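Local coordinates for probable transcriptional regulatory protein NarL (Mycobacterium tuberculosis, PDB 3EUL), which probably acts, once phosphorylated by NarS, as a transcription regulator of aerobic nitrate metabolism genes together with DevR, the chain here being its signal receiver domain, at residues E14-V19 and A128-A133; H60-A65 and L88-L93; A97-A102 and F115-S120. All blocks are in the same frame, centred on the assembly; numbering follows the deposited sequence.

Contact 1. Residues E14-V19 and A128-A133; sequences EKVRVV and AVLDCA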
ATOM      1  N   GLU A  14      -7.383 -11.748 -13.930  1.00 32.65           N
ATOM      2  CA  GLU A  14      -8.395 -11.669 -12.823  1.00 31.23           C
ATOM      3  C   GLU A  14      -8.148 -11.096 -11.394  1.00 30.39           C
ATOM      4  O   GLU A  14      -8.528  -9.951 -11.134  1.00 30.52           O
ATOM      5  CB  GLU A  14      -9.713 -12.399 -13.120  1.00 32.08           C
ATOM      6  CG  GLU A  14     -10.584 -12.809 -11.929  1.00 33.07           C
ATOM      7  CD  GLU A  14     -12.059 -12.505 -12.197  1.00 34.12           C
ATOM      8  OE1 GLU A  14     -12.698 -13.222 -13.015  1.00 37.84           O
ATOM      9  OE2 GLU A  14     -12.568 -11.525 -11.602  1.00 38.00           O
ATOM     10  N   LYS A  15      -7.532 -11.829 -10.467  1.00 28.16           N
ATOM     11  CA  LYS A  15      -7.336 -11.213  -9.147  1.00 26.50           C
ATOM     12  C   LYS A  15      -6.447  -9.970  -9.250  1.00 24.76           C
ATOM     13  O   LYS A  15      -5.465  -9.945  -9.972  1.00 24.36           O
ATOM     14  CB  LYS A  15      -6.740 -12.186  -8.159  1.00 26.46           C
ATOM     15  CG  LYS A  15      -7.708 -13.236  -7.659  1.00 27.16           C
ATOM     16  CD  LYS A  15      -6.953 -14.279  -6.887  1.00 26.76           C
ATOM     17  CE  LYS A  15      -7.872 -15.364  -6.411  1.00 27.56           C
ATOM     18  NZ  LYS A  15      -7.340 -15.884  -5.150  1.00 27.05           N
ATOM     19  N   VAL A  16      -6.821  -8.934  -8.530  1.00 23.94           N
ATOM     20  CA  VAL A  16      -5.988  -7.738  -8.373  1.00 22.94           C
ATOM     21  C   VAL A  16      -4.712  -8.139  -7.672  1.00 22.06           C
ATOM     22  O   VAL A  16      -4.752  -8.855  -6.675  1.00 21.91           O
ATOM     23  CB  VAL A  16      -6.739  -6.677  -7.523  1.00 23.53           C
ATOM     24  CG1 VAL A  16      -5.802  -5.531  -7.034  1.00 22.57           C
ATOM     25  CG2 VAL A  16      -7.913  -6.118  -8.316  1.00 23.68           C
ATOM     26  N   ARG A  17      -3.567  -7.696  -8.197  1.00 20.87           N
ATOM     27  CA  ARG A  17      -2.270  -8.081  -7.653  1.00 20.06           C
ATOM     28  C   ARG A  17      -1.747  -6.973  -6.718  1.00 19.00           C
ATOM     29  O   ARG A  17      -1.736  -5.806  -7.086  1.00 19.04           O
ATOM     30  CB  ARG A  17      -1.285  -8.396  -8.792  1.00 19.82           C
ATOM     31  CG  ARG A  17      -1.778  -9.549  -9.679  1.00 19.78           C
ATOM     32  CD  ARG A  17      -1.060  -9.623 -11.021  1.00 22.07           C
ATOM     33  NE  ARG A  17       0.350  -9.853 -10.779  1.00 25.25           N
ATOM     34  CZ  ARG A  17       1.331  -8.955 -10.910  1.00 24.83           C
ATOM     35  NH1 ARG A  17       1.127  -7.735 -11.399  1.00 24.79           N
ATOM     36  NH2 ARG A  17       2.564  -9.338 -10.618  1.00 24.13           N
ATOM     37  N   VAL A  18      -1.318  -7.362  -5.516  1.00 18.34           N
ATOM     38  CA  VAL A  18      -0.900  -6.416  -4.466  1.00 18.10           C
ATOM     39  C   VAL A  18       0.429  -6.725  -3.805  1.00 18.18           C
ATOM     40  O   VAL A  18       0.757  -7.889  -3.535  1.00 18.11           O
ATOM     41  CB  VAL A  18      -2.014  -6.362  -3.370  1.00 18.64           C
ATOM     42  CG1 VAL A  18      -1.632  -5.433  -2.225  1.00 17.47           C
ATOM     43  CG2 VAL A  18      -3.352  -5.961  -4.063  1.00 16.01           C
ATOM     44  N   VAL A  19       1.211  -5.667  -3.535  1.00 17.62           N
ATOM     45  CA  VAL A  19       2.330  -5.744  -2.601  1.00 18.02           C
ATOM     46  C   VAL A  19       1.904  -5.066  -1.294  1.00 18.41           C
ATOM     47  O   VAL A  19       1.353  -3.953  -1.318  1.00 18.73           O
ATOM     48  CB  VAL A  19       3.626  -5.079  -3.188  1.00 16.86           C
ATOM     49  CG1 VAL A  19       4.713  -4.867  -2.095  1.00 17.80           C
ATOM     50  CG2 VAL A  19       4.188  -5.912  -4.370  1.00 14.52           C
ATOM     51  N   ALA A 128     -11.119  -0.749  -0.208  1.00 22.29           N
ATOM     52  CA  ALA A 128     -10.138   0.298  -0.550  1.00 23.00           C
ATOM     53  C   ALA A 128      -9.140  -0.152  -1.599  1.00 22.40           C
ATOM     54  O   ALA A 128      -8.859   0.572  -2.570  1.00 21.74           O
ATOM     55  CB  ALA A 128      -9.421   0.788   0.697  1.00 23.08           C
ATOM     56  N   VAL A 129      -8.605  -1.354  -1.436  1.00 22.72           N
ATOM     57  CA  VAL A 129      -7.656  -1.900  -2.407  1.00 22.61           C
ATOM     58  C   VAL A 129      -8.326  -2.126  -3.779  1.00 22.80           C
ATOM     59  O   VAL A 129      -7.804  -1.731  -4.826  1.00 21.24           O
ATOM     60  CB  VAL A 129      -7.044  -3.202  -1.855  1.00 22.74           C
ATOM     61  CG1 VAL A 129      -6.358  -3.993  -2.937  1.00 22.19           C
ATOM     62  CG2 VAL A 129      -6.078  -2.846  -0.713  1.00 21.64           C
ATOM     63  N   LEU A 130      -9.497  -2.744  -3.768  1.00 22.59           N
ATOM     64  CA  LEU A 130     -10.231  -3.001  -5.000  1.00 23.69           C
ATOM     65  C   LEU A 130     -10.656  -1.716  -5.709  1.00 24.81           C
ATOM     66  O   LEU A 130     -10.521  -1.619  -6.929  1.00 25.19           O
ATOM     67  CB  LEU A 130     -11.447  -3.916  -4.737  1.00 23.48           C
ATOM     68  CG  LEU A 130     -11.093  -5.341  -4.264  1.00 24.15           C
ATOM     69  CD1 LEU A 130     -12.353  -6.201  -4.051  1.00 22.59           C
ATOM     70  CD2 LEU A 130     -10.127  -6.024  -5.235  1.00 22.50           C
ATOM     71  N   ASP A 131     -11.124  -0.723  -4.957  1.00 25.92           N
ATOM     72  CA  ASP A 131     -11.544   0.566  -5.540  1.00 26.75           C
ATOM     73  C   ASP A 131     -10.341   1.313  -6.137  1.00 27.43           C
ATOM     74  O   ASP A 131     -10.430   1.953  -7.190  1.00 28.30           O
ATOM     75  CB  ASP A 131     -12.197   1.452  -4.479  1.00 27.27           C
ATOM     76  CG  ASP A 131     -13.613   1.023  -4.120  1.00 29.17           C
ATOM     77  OD1 ASP A 131     -14.212   0.189  -4.841  1.00 32.79           O
ATOM     78  OD2 ASP A 131     -14.146   1.536  -3.104  1.00 31.14           O
ATOM     79  N   CYS A 132      -9.221   1.241  -5.440  1.00 27.92           N
ATOM     80  CA  CYS A 132      -7.981   1.853  -5.883  1.00 28.41           C
ATOM     81  C   CYS A 132      -7.520   1.230  -7.195  1.00 29.13           C
ATOM     82  O   CYS A 132      -7.200   1.939  -8.149  1.00 29.68           O
ATOM     83  CB  CYS A 132      -6.936   1.695  -4.789  1.00 27.94           C
ATOM     84  SG  CYS A 132      -5.364   2.514  -5.105  1.00 28.10           S
ATOM     85  N   ALA A 133      -7.525  -0.090  -7.265  1.00 29.93           N
ATOM     86  CA  ALA A 133      -7.173  -0.792  -8.499  1.00 32.11           C
ATOM     87  C   ALA A 133      -8.099  -0.415  -9.676  1.00 33.58           C
ATOM     88  O   ALA A 133      -7.666  -0.392 -10.825  1.00 32.47           O
ATOM     89  CB  ALA A 133      -7.229  -2.285  -8.273  1.00 31.36           C
TER
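Val16 and Val18 meet Val129, Leu130 and Ala133 through methyl groups alone: no ring, amide or carboxylate presents a face or an edge here, so aliphatic branches carry the whole contact. The CB of Val16 points at the helix and both of its branches are used. CG1 lies opposite the backbone N (chi1 166°) and rests 3.8 Å from the CB of Ala133. CG2 reaches the CD2 tip of Leu130, also at 3.8 Å, while keeping the alanine methyl at 3.9 Å, so the CB of Ala133 lies against both arms of the valine fork. One strand period further on, CG2 of Val18 meets CG1 of Val129 at 3.8 Å, the two branches crossing at a slant. Strand 16-19 and helix 128-133 run at 113° to each other, with axes 9.5 Å apart at their closest.

Val129 and Ala133, one helical turn apart, face the strand, and Leu130 reaches in from the flank with CD2. Small Ala133 lets the backbones approach most closely beside Val16, and branched valines suit the strand. Arg17, between the two valines, points the other way. Leu35 of helix 25-38 touches both Val18 and Val129. With only dispersion and the exclusion of water across the interface, the C-terminal helix of the receiver fold is joined to the central sheet by shape rather than by directional bonds.

Contact 2. Residues H60-A65 and L88-L93; sequences HLPDVA and LPTRVL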
ATOM      1  N   HIS A  60       7.282  -6.807  -9.506  1.00 17.06           N
ATOM      2  CA  HIS A  60       5.970  -7.420  -9.668  1.00 17.41           C
ATOM      3  C   HIS A  60       4.980  -6.544 -10.402  1.00 17.78           C
ATOM      4  O   HIS A  60       4.005  -7.048 -10.925  1.00 16.06           O
ATOM      5  CB  HIS A  60       5.401  -7.807  -8.317  1.00 17.92           C
ATOM      6  CG  HIS A  60       6.145  -8.911  -7.664  1.00 17.10           C
ATOM      7  ND1 HIS A  60       5.940 -10.237  -7.991  1.00 19.06           N
ATOM      8  CD2 HIS A  60       7.084  -8.896  -6.692  1.00 19.76           C
ATOM      9  CE1 HIS A  60       6.756 -10.985  -7.268  1.00 19.56           C
ATOM     10  NE2 HIS A  60       7.446 -10.198  -6.462  1.00 18.89           N
ATOM     11  N   LEU A  61       5.254  -5.236 -10.479  1.00 18.01           N
ATOM     12  CA  LEU A  61       4.368  -4.268 -11.154  1.00 19.29           C
ATOM     13  C   LEU A  61       2.930  -4.544 -10.707  1.00 18.93           C
ATOM     14  O   LEU A  61       2.041  -4.764 -11.518  1.00 18.40           O
ATOM     15  CB  LEU A  61       4.481  -4.337 -12.684  1.00 19.85           C
ATOM     16  CG  LEU A  61       5.473  -3.496 -13.501  1.00 24.36           C
ATOM     17  CD1 LEU A  61       6.683  -3.028 -12.734  1.00 26.88           C
ATOM     18  CD2 LEU A  61       5.849  -4.244 -14.741  1.00 25.11           C
ATOM     19  N   PRO A  62       2.700  -4.471  -9.407  1.00 18.85           N
ATOM     20  CA  PRO A  62       1.404  -4.783  -8.872  1.00 18.38           C
ATOM     21  C   PRO A  62       0.406  -3.695  -9.240  1.00 17.58           C
ATOM     22  O   PRO A  62       0.811  -2.573  -9.452  1.00 16.62           O
ATOM     23  CB  PRO A  62       1.660  -4.766  -7.374  1.00 17.88           C
ATOM     24  CG  PRO A  62       2.770  -3.833  -7.187  1.00 19.65           C
ATOM     25  CD  PRO A  62       3.648  -4.073  -8.343  1.00 18.82           C
ATOM     26  N   ASP A  63      -0.878  -4.022  -9.238  1.00 17.41           N
ATOM     27  CA  ASP A  63      -1.942  -3.036  -9.461  1.00 18.18           C
ATOM     28  C   ASP A  63      -1.946  -1.991  -8.321  1.00 18.63           C
ATOM     29  O   ASP A  63      -2.064  -0.789  -8.553  1.00 19.04           O
ATOM     30  CB  ASP A  63      -3.293  -3.755  -9.531  1.00 18.47           C
ATOM     31  CG  ASP A  63      -3.340  -4.774 -10.659  1.00 21.09           C
ATOM     32  OD1 ASP A  63      -2.994  -4.382 -11.802  1.00 25.28           O
ATOM     33  OD2 ASP A  63      -3.612  -5.956 -10.416  1.00 19.84           O
ATOM     34  N   VAL A  64      -1.790  -2.484  -7.093  1.00 18.31           N
ATOM     35  CA  VAL A  64      -1.797  -1.673  -5.874  1.00 18.65           C
ATOM     36  C   VAL A  64      -0.664  -2.103  -4.937  1.00 19.01           C
ATOM     37  O   VAL A  64      -0.347  -3.302  -4.819  1.00 17.38           O
ATOM     38  CB  VAL A  64      -3.108  -1.868  -5.115  1.00 19.06           C
ATOM     39  CG1 VAL A  64      -3.159  -1.000  -3.830  1.00 18.04           C
ATOM     40  CG2 VAL A  64      -4.252  -1.527  -5.985  1.00 19.39           C
ATOM     41  N   ALA A  65      -0.033  -1.123  -4.308  1.00 18.64           N
ATOM     42  CA  ALA A  65       0.861  -1.377  -3.208  1.00 19.68           C
ATOM     43  C   ALA A  65       0.175  -0.799  -1.968  1.00 19.75           C
ATOM     44  O   ALA A  65      -0.189   0.382  -1.966  1.00 21.66           O
ATOM     45  CB  ALA A  65       2.206  -0.743  -3.444  1.00 18.54           C
ATOM     46  N   LEU A  88       5.735   3.927 -12.986  1.00 26.89           N
ATOM     47  CA  LEU A  88       5.202   2.570 -12.854  1.00 26.48           C
ATOM     48  C   LEU A  88       3.657   2.591 -12.794  1.00 25.21           C
ATOM     49  O   LEU A  88       3.075   3.552 -12.328  1.00 25.11           O
ATOM     50  CB  LEU A  88       5.783   1.896 -11.622  1.00 26.27           C
ATOM     51  CG  LEU A  88       7.304   1.743 -11.511  1.00 28.26           C
ATOM     52  CD1 LEU A  88       7.639   1.049 -10.195  1.00 30.34           C
ATOM     53  CD2 LEU A  88       7.931   0.974 -12.685  1.00 28.26           C
ATOM     54  N   PRO A  89       2.997   1.539 -13.277  1.00 24.41           N
ATOM     55  CA  PRO A  89       1.540   1.552 -13.270  1.00 25.00           C
ATOM     56  C   PRO A  89       0.899   1.416 -11.875  1.00 24.76           C
ATOM     57  O   PRO A  89      -0.311   1.645 -11.703  1.00 26.87           O
ATOM     58  CB  PRO A  89       1.178   0.346 -14.157  1.00 25.62           C
ATOM     59  CG  PRO A  89       2.365  -0.556 -14.085  1.00 24.77           C
ATOM     60  CD  PRO A  89       3.547   0.321 -13.906  1.00 25.06           C
ATOM     61  N   THR A  90       1.708   1.112 -10.878  1.00 23.60           N
ATOM     62  CA  THR A  90       1.208   0.806  -9.550  1.00 22.29           C
ATOM     63  C   THR A  90       0.614   1.994  -8.810  1.00 21.65           C
ATOM     64  O   THR A  90       1.241   3.030  -8.733  1.00 21.00           O
ATOM     65  CB  THR A  90       2.361   0.248  -8.714  1.00 22.91           C
ATOM     66  OG1 THR A  90       2.863  -0.919  -9.386  1.00 20.06           O
ATOM     67  CG2 THR A  90       1.850  -0.139  -7.320  1.00 20.31           C
ATOM     68  N   ARG A  91      -0.551   1.809  -8.193  1.00 22.15           N
ATOM     69  CA  ARG A  91      -1.123   2.827  -7.297  1.00 23.58           C
ATOM     70  C   ARG A  91      -0.706   2.529  -5.892  1.00 22.50           C
ATOM     71  O   ARG A  91      -0.842   1.398  -5.441  1.00 24.20           O
ATOM     72  CB  ARG A  91      -2.626   2.841  -7.413  1.00 23.34           C
ATOM     73  CG  ARG A  91      -3.024   3.417  -8.745  1.00 26.34           C
ATOM     74  CD  ARG A  91      -4.486   3.382  -9.022  1.00 29.94           C
ATOM     75  NE  ARG A  91      -5.361   4.167  -8.138  1.00 36.05           N
ATOM     76  CZ  ARG A  91      -5.382   5.494  -7.956  1.00 38.15           C
ATOM     77  NH1 ARG A  91      -4.487   6.311  -8.500  1.00 39.76           N
ATOM     78  NH2 ARG A  91      -6.305   6.013  -7.143  1.00 39.40           N
ATOM     79  N   VAL A  92      -0.158   3.519  -5.205  1.00 22.44           N
ATOM     80  CA  VAL A  92       0.342   3.314  -3.843  1.00 21.78           C
ATOM     81  C   VAL A  92      -0.663   3.869  -2.814  1.00 21.97           C
ATOM     82  O   VAL A  92      -0.863   5.094  -2.701  1.00 22.39           O
ATOM     83  CB  VAL A  92       1.720   3.935  -3.647  1.00 22.09           C
ATOM     84  CG1 VAL A  92       2.158   3.805  -2.177  1.00 21.67           C
ATOM     85  CG2 VAL A  92       2.747   3.261  -4.604  1.00 19.12           C
ATOM     86  N   LEU A  93      -1.274   2.954  -2.073  1.00 21.07           N
ATOM     87  CA  LEU A  93      -2.249   3.275  -1.030  1.00 21.22           C
ATOM     88  C   LEU A  93      -1.516   3.230   0.294  1.00 20.73           C
ATOM     89  O   LEU A  93      -0.865   2.243   0.612  1.00 20.22           O
ATOM     90  CB  LEU A  93      -3.391   2.246  -1.111  1.00 21.63           C
ATOM     91  CG  LEU A  93      -4.745   2.483  -0.494  1.00 23.04           C
ATOM     92  CD1 LEU A  93      -5.430   3.780  -0.954  1.00 23.14           C
ATOM     93  CD2 LEU A  93      -5.622   1.270  -0.808  1.00 21.88           C
TER
HETATM   94  O   HOH W   1      -2.953   0.016 -10.997  1.00 36.39           O
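Thr90 makes its way into the segment 60-65 as soon as its side chain leaves the backbone. Its CB is already 3.3 Å from Pro62 O, and the branches then divide the work. With chi1 at -58°, OG1 lies beside the residue's own N and donates to Pro62 O at 2.6 Å, in the carbonyl plane, while also lying near the proline CD. The other branch, CG2, packs 3.7 Å from Ala65 N and close to the methyl of Ala65 and CG of Pro62. Threonine thus suits the place: hydroxyl for a carbonyl before the strand, methyl for apolar neighbours. Ile57 and Val83 also touch the Thr90 side chain.

Beyond it the backbones zip into parallel strands. Arg91 N donates to Asp63 O at 3.0 Å, almost straight at hydrogen (177°); Ala65 N gives to Arg91 O at 2.9 Å; Leu93 N continues the ladder on Ala65 O at 2.8 Å. Asp63 O also accepts from a water that, through its second hydrogen, reaches Pro89 O. At the outer end Leu61 CD1 and Leu88 CD2 touch at 4.2 Å, their chains crossing nearly at a right angle.

These strands and helix 76-85 form a beta-alpha-beta crossover of the receiver fold. Arg91 turns its NE to Cys132 O, on the side where Val64 meets Ala133. Where the ladder begins, two successive carbonyls are thus satisfied in different ways: Pro62 O is bound by the Thr90 hydroxyl, and Asp63 O takes both Arg91 N and a water.

Contact 3. Residues A97-A102 and F115-S120; sequences AHDEPA and FLLKDS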
ATOM      1  N   ALA A  97      -1.325   4.668  11.506  1.00 27.62           N
ATOM      2  CA  ALA A  97      -1.933   5.078  12.768  1.00 29.82           C
ATOM      3  C   ALA A  97      -1.907   6.618  12.957  1.00 31.06           C
ATOM      4  O   ALA A  97      -2.641   7.113  13.786  1.00 34.46           O
ATOM      5  CB  ALA A  97      -1.268   4.338  13.938  1.00 29.45           C
ATOM      6  N   HIS A  98      -1.077   7.359  12.209  1.00 32.51           N
ATOM      7  CA  HIS A  98      -1.047   8.864  12.220  1.00 32.54           C
ATOM      8  C   HIS A  98      -2.066   9.360  11.205  1.00 32.36           C
ATOM      9  O   HIS A  98      -2.073   8.875  10.090  1.00 31.55           O
ATOM     10  CB  HIS A  98       0.318   9.482  11.765  1.00 33.73           C
ATOM     11  CG  HIS A  98       1.524   9.032  12.549  1.00 35.39           C
ATOM     12  ND1 HIS A  98       1.698   9.307  13.892  1.00 38.72           N
ATOM     13  CD2 HIS A  98       2.633   8.354  12.162  1.00 37.28           C
ATOM     14  CE1 HIS A  98       2.845   8.796  14.303  1.00 37.25           C
ATOM     15  NE2 HIS A  98       3.429   8.205  13.276  1.00 37.99           N
ATOM     16  N   ASP A  99      -2.903  10.338  11.545  1.00 31.82           N
ATOM     17  CA  ASP A  99      -3.770  10.928  10.512  1.00 31.21           C
ATOM     18  C   ASP A  99      -3.764  12.453  10.468  1.00 30.20           C
ATOM     19  O   ASP A  99      -4.777  13.066  10.100  1.00 31.51           O
ATOM     20  CB  ASP A  99      -5.206  10.429  10.647  1.00 32.78           C
ATOM     21  CG  ASP A  99      -5.857  10.890  11.891  1.00 34.80           C
ATOM     22  OD1 ASP A  99      -5.338  10.563  12.984  1.00 40.40           O
ATOM     23  OD2 ASP A  99      -6.895  11.583  11.785  1.00 40.93           O
ATOM     24  N   GLU A 100      -2.620  13.059  10.768  1.00 27.38           N
ATOM     25  CA  GLU A 100      -2.521  14.506  10.809  1.00 25.95           C
ATOM     26  C   GLU A 100      -2.695  15.143   9.423  1.00 23.21           C
ATOM     27  O   GLU A 100      -2.174  14.623   8.419  1.00 20.57           O
ATOM     28  CB  GLU A 100      -1.203  14.930  11.410  1.00 25.93           C
ATOM     29  CG  GLU A 100      -1.028  14.440  12.840  1.00 28.68           C
ATOM     30  CD  GLU A 100       0.304  14.834  13.410  1.00 29.02           C
ATOM     31  OE1 GLU A 100       0.682  16.016  13.234  1.00 32.09           O
ATOM     32  OE2 GLU A 100       0.972  13.966  14.019  1.00 30.44           O
ATOM     33  N   PRO A 101      -3.476  16.240   9.370  1.00 20.93           N
ATOM     34  CA  PRO A 101      -3.757  16.885   8.096  1.00 20.16           C
ATOM     35  C   PRO A 101      -2.529  17.135   7.188  1.00 18.50           C
ATOM     36  O   PRO A 101      -2.528  16.717   6.066  1.00 15.82           O
ATOM     37  CB  PRO A 101      -4.472  18.167   8.501  1.00 20.41           C
ATOM     38  CG  PRO A 101      -5.092  17.860   9.814  1.00 20.94           C
ATOM     39  CD  PRO A 101      -4.192  16.879  10.493  1.00 20.42           C
ATOM     40  N   ALA A 102      -1.478  17.770   7.672  1.00 18.00           N
ATOM     41  CA  ALA A 102      -0.349  18.105   6.785  1.00 17.19           C
ATOM     42  C   ALA A 102       0.391  16.873   6.271  1.00 16.18           C
ATOM     43  O   ALA A 102       0.938  16.872   5.156  1.00 14.21           O
ATOM     44  CB  ALA A 102       0.592  19.026   7.498  1.00 18.32           C
ATOM     45  N   PHE A 115      -5.034   7.345   1.493  1.00 22.32           N
ATOM     46  CA  PHE A 115      -4.448   7.368   2.810  1.00 22.94           C
ATOM     47  C   PHE A 115      -5.500   6.834   3.777  1.00 23.17           C
ATOM     48  O   PHE A 115      -6.527   7.477   3.999  1.00 22.41           O
ATOM     49  CB  PHE A 115      -4.015   8.797   3.209  1.00 23.70           C
ATOM     50  CG  PHE A 115      -2.943   8.837   4.287  1.00 22.68           C
ATOM     51  CD1 PHE A 115      -1.609   9.033   3.961  1.00 25.00           C
ATOM     52  CD2 PHE A 115      -3.270   8.639   5.625  1.00 24.96           C
ATOM     53  CE1 PHE A 115      -0.620   9.039   4.939  1.00 25.21           C
ATOM     54  CE2 PHE A 115      -2.291   8.653   6.624  1.00 26.08           C
ATOM     55  CZ  PHE A 115      -0.960   8.859   6.286  1.00 26.59           C
ATOM     56  N   LEU A 116      -5.224   5.678   4.364  1.00 22.91           N
ATOM     57  CA  LEU A 116      -6.191   4.949   5.170  1.00 23.53           C
ATOM     58  C   LEU A 116      -5.668   4.903   6.604  1.00 23.56           C
ATOM     59  O   LEU A 116      -4.473   5.060   6.833  1.00 22.65           O
ATOM     60  CB  LEU A 116      -6.332   3.505   4.662  1.00 24.09           C
ATOM     61  CG  LEU A 116      -6.589   3.341   3.166  1.00 26.87           C
ATOM     62  CD1 LEU A 116      -6.440   1.859   2.755  1.00 30.35           C
ATOM     63  CD2 LEU A 116      -7.990   3.882   2.865  1.00 26.88           C
ATOM     64  N   LEU A 117      -6.571   4.689   7.547  1.00 23.28           N
ATOM     65  CA  LEU A 117      -6.216   4.561   8.951  1.00 24.15           C
ATOM     66  C   LEU A 117      -6.149   3.112   9.376  1.00 24.36           C
ATOM     67  O   LEU A 117      -6.841   2.284   8.813  1.00 23.69           O
ATOM     68  CB  LEU A 117      -7.225   5.319   9.809  1.00 24.41           C
ATOM     69  CG  LEU A 117      -6.791   6.745  10.158  1.00 24.21           C
ATOM     70  CD1 LEU A 117      -6.058   7.449   9.022  1.00 25.94           C
ATOM     71  CD2 LEU A 117      -7.975   7.558  10.637  1.00 25.11           C
ATOM     72  N   LYS A 118      -5.316   2.802  10.376  1.00 24.96           N
ATOM     73  CA  LYS A 118      -5.146   1.412  10.798  1.00 26.27           C
ATOM     74  C   LYS A 118      -6.369   0.858  11.543  1.00 27.25           C
ATOM     75  O   LYS A 118      -6.441  -0.341  11.781  1.00 27.96           O
ATOM     76  CB  LYS A 118      -3.848   1.213  11.587  1.00 25.92           C
ATOM     77  CG  LYS A 118      -2.656   0.999  10.667  1.00 27.93           C
ATOM     78  CD  LYS A 118      -1.385   0.552  11.381  1.00 27.51           C
ATOM     79  CE  LYS A 118      -0.299   0.269  10.333  1.00 27.96           C
ATOM     80  NZ  LYS A 118       0.930  -0.362  10.905  1.00 31.05           N
ATOM     81  N   ASP A 119      -7.345   1.711  11.862  1.00 27.62           N
ATOM     82  CA  ASP A 119      -8.601   1.230  12.448  1.00 28.55           C
ATOM     83  C   ASP A 119      -9.605   0.709  11.406  1.00 28.87           C
ATOM     84  O   ASP A 119     -10.731   0.360  11.747  1.00 28.56           O
ATOM     85  CB  ASP A 119      -9.248   2.295  13.346  1.00 29.67           C
ATOM     86  CG  ASP A 119      -9.835   3.466  12.562  1.00 31.39           C
ATOM     87  OD1 ASP A 119      -9.599   3.569  11.342  1.00 34.92           O
ATOM     88  OD2 ASP A 119     -10.528   4.287  13.185  1.00 35.14           O
ATOM     89  N   SER A 120      -9.193   0.644  10.146  1.00 28.57           N
ATOM     90  CA  SER A 120     -10.031   0.072   9.101  1.00 28.59           C
ATOM     91  C   SER A 120     -10.381  -1.383   9.371  1.00 28.14           C
ATOM     92  O   SER A 120      -9.588  -2.140   9.924  1.00 27.88           O
ATOM     93  CB  SER A 120      -9.337   0.188   7.738  1.00 28.78           C
ATOM     94  OG  SER A 120      -8.992   1.539   7.471  1.00 32.82           O
TER
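A first torsion off the staggered position, chi1 -95°, carries CD1 of Leu117 to within 3.5 Å of Asp99 CB, with CD2 4.0 Å from the same atom. The backbone of Asp99 sets that CB against the leucine; its own chi1 of 66°, which puts CG between the backbone N and the carbonyl carbon, decides only where the carboxylate goes, and CG stays 4.1 Å from Leu117 CD2. An aspartate therefore contributes its one methylene to an apolar touch at the surface.

Phe115 comes next, its CG opposite the backbone N (chi1 -158°), which carries the ring's edge toward His98 O. That oxygen lies in the ring plane, 3.5 Å from CE2 and 4.0 Å from CZ. The slightly positive C-H rim of a phenyl ring suits a carbonyl oxygen arriving this way. Three residues before Lys118, Phe115 is consistent with the switch aromatic of CheY-type receiver domains.

Lys118 passes Ala97 with its stem: CG is 4.0 Å from Ala97 N, and the chain runs on extended. A long flexible residue fits because its NZ has work elsewhere, forming a salt bridge with Asp22 and a long, weak ion pair with Asp68, the probable phosphorylation site. This is the lysine expected at the end of the fifth strand in receiver domains. Next to it in the chain, Leu117 O accepts from both N and OG of Ser120, the hydroxyl at 2.6 Å in the carbonyl plane, which pins a type I turn.

The contact closes the beta-alpha-beta unit made by strand 91-96, helix 101-109 and edge strand 114-117. Phe115 packs on Val104 and Ala107 of that helix, whereas Leu116 reaches Ala128 of helix 122-134.

All three contacts are built on one five-stranded parallel sheet. Contacts 1 and 2, with centres about 9 Å apart, are directly coupled: Arg17 NH2 lies 2.7 Å from His60 O, and Arg17 N lies 2.8 Å from Asp63 OD2. The centre of contact 3 is about 20 Å from that of either, yet Leu116 CD1 touches both, being 3.8 Å from Ala128 CB and 3.7 Å from Leu93 CD2. In sequence, contacts 2 and 3 follow one another inside the long loop that contact 1 closes. Contact 3 is tied to the probable phosphorylation site through Lys118, which pairs with Asp22 and, weakly, with Asp68; contacts 2 and 3 lie on opposite sides of the chain's centre.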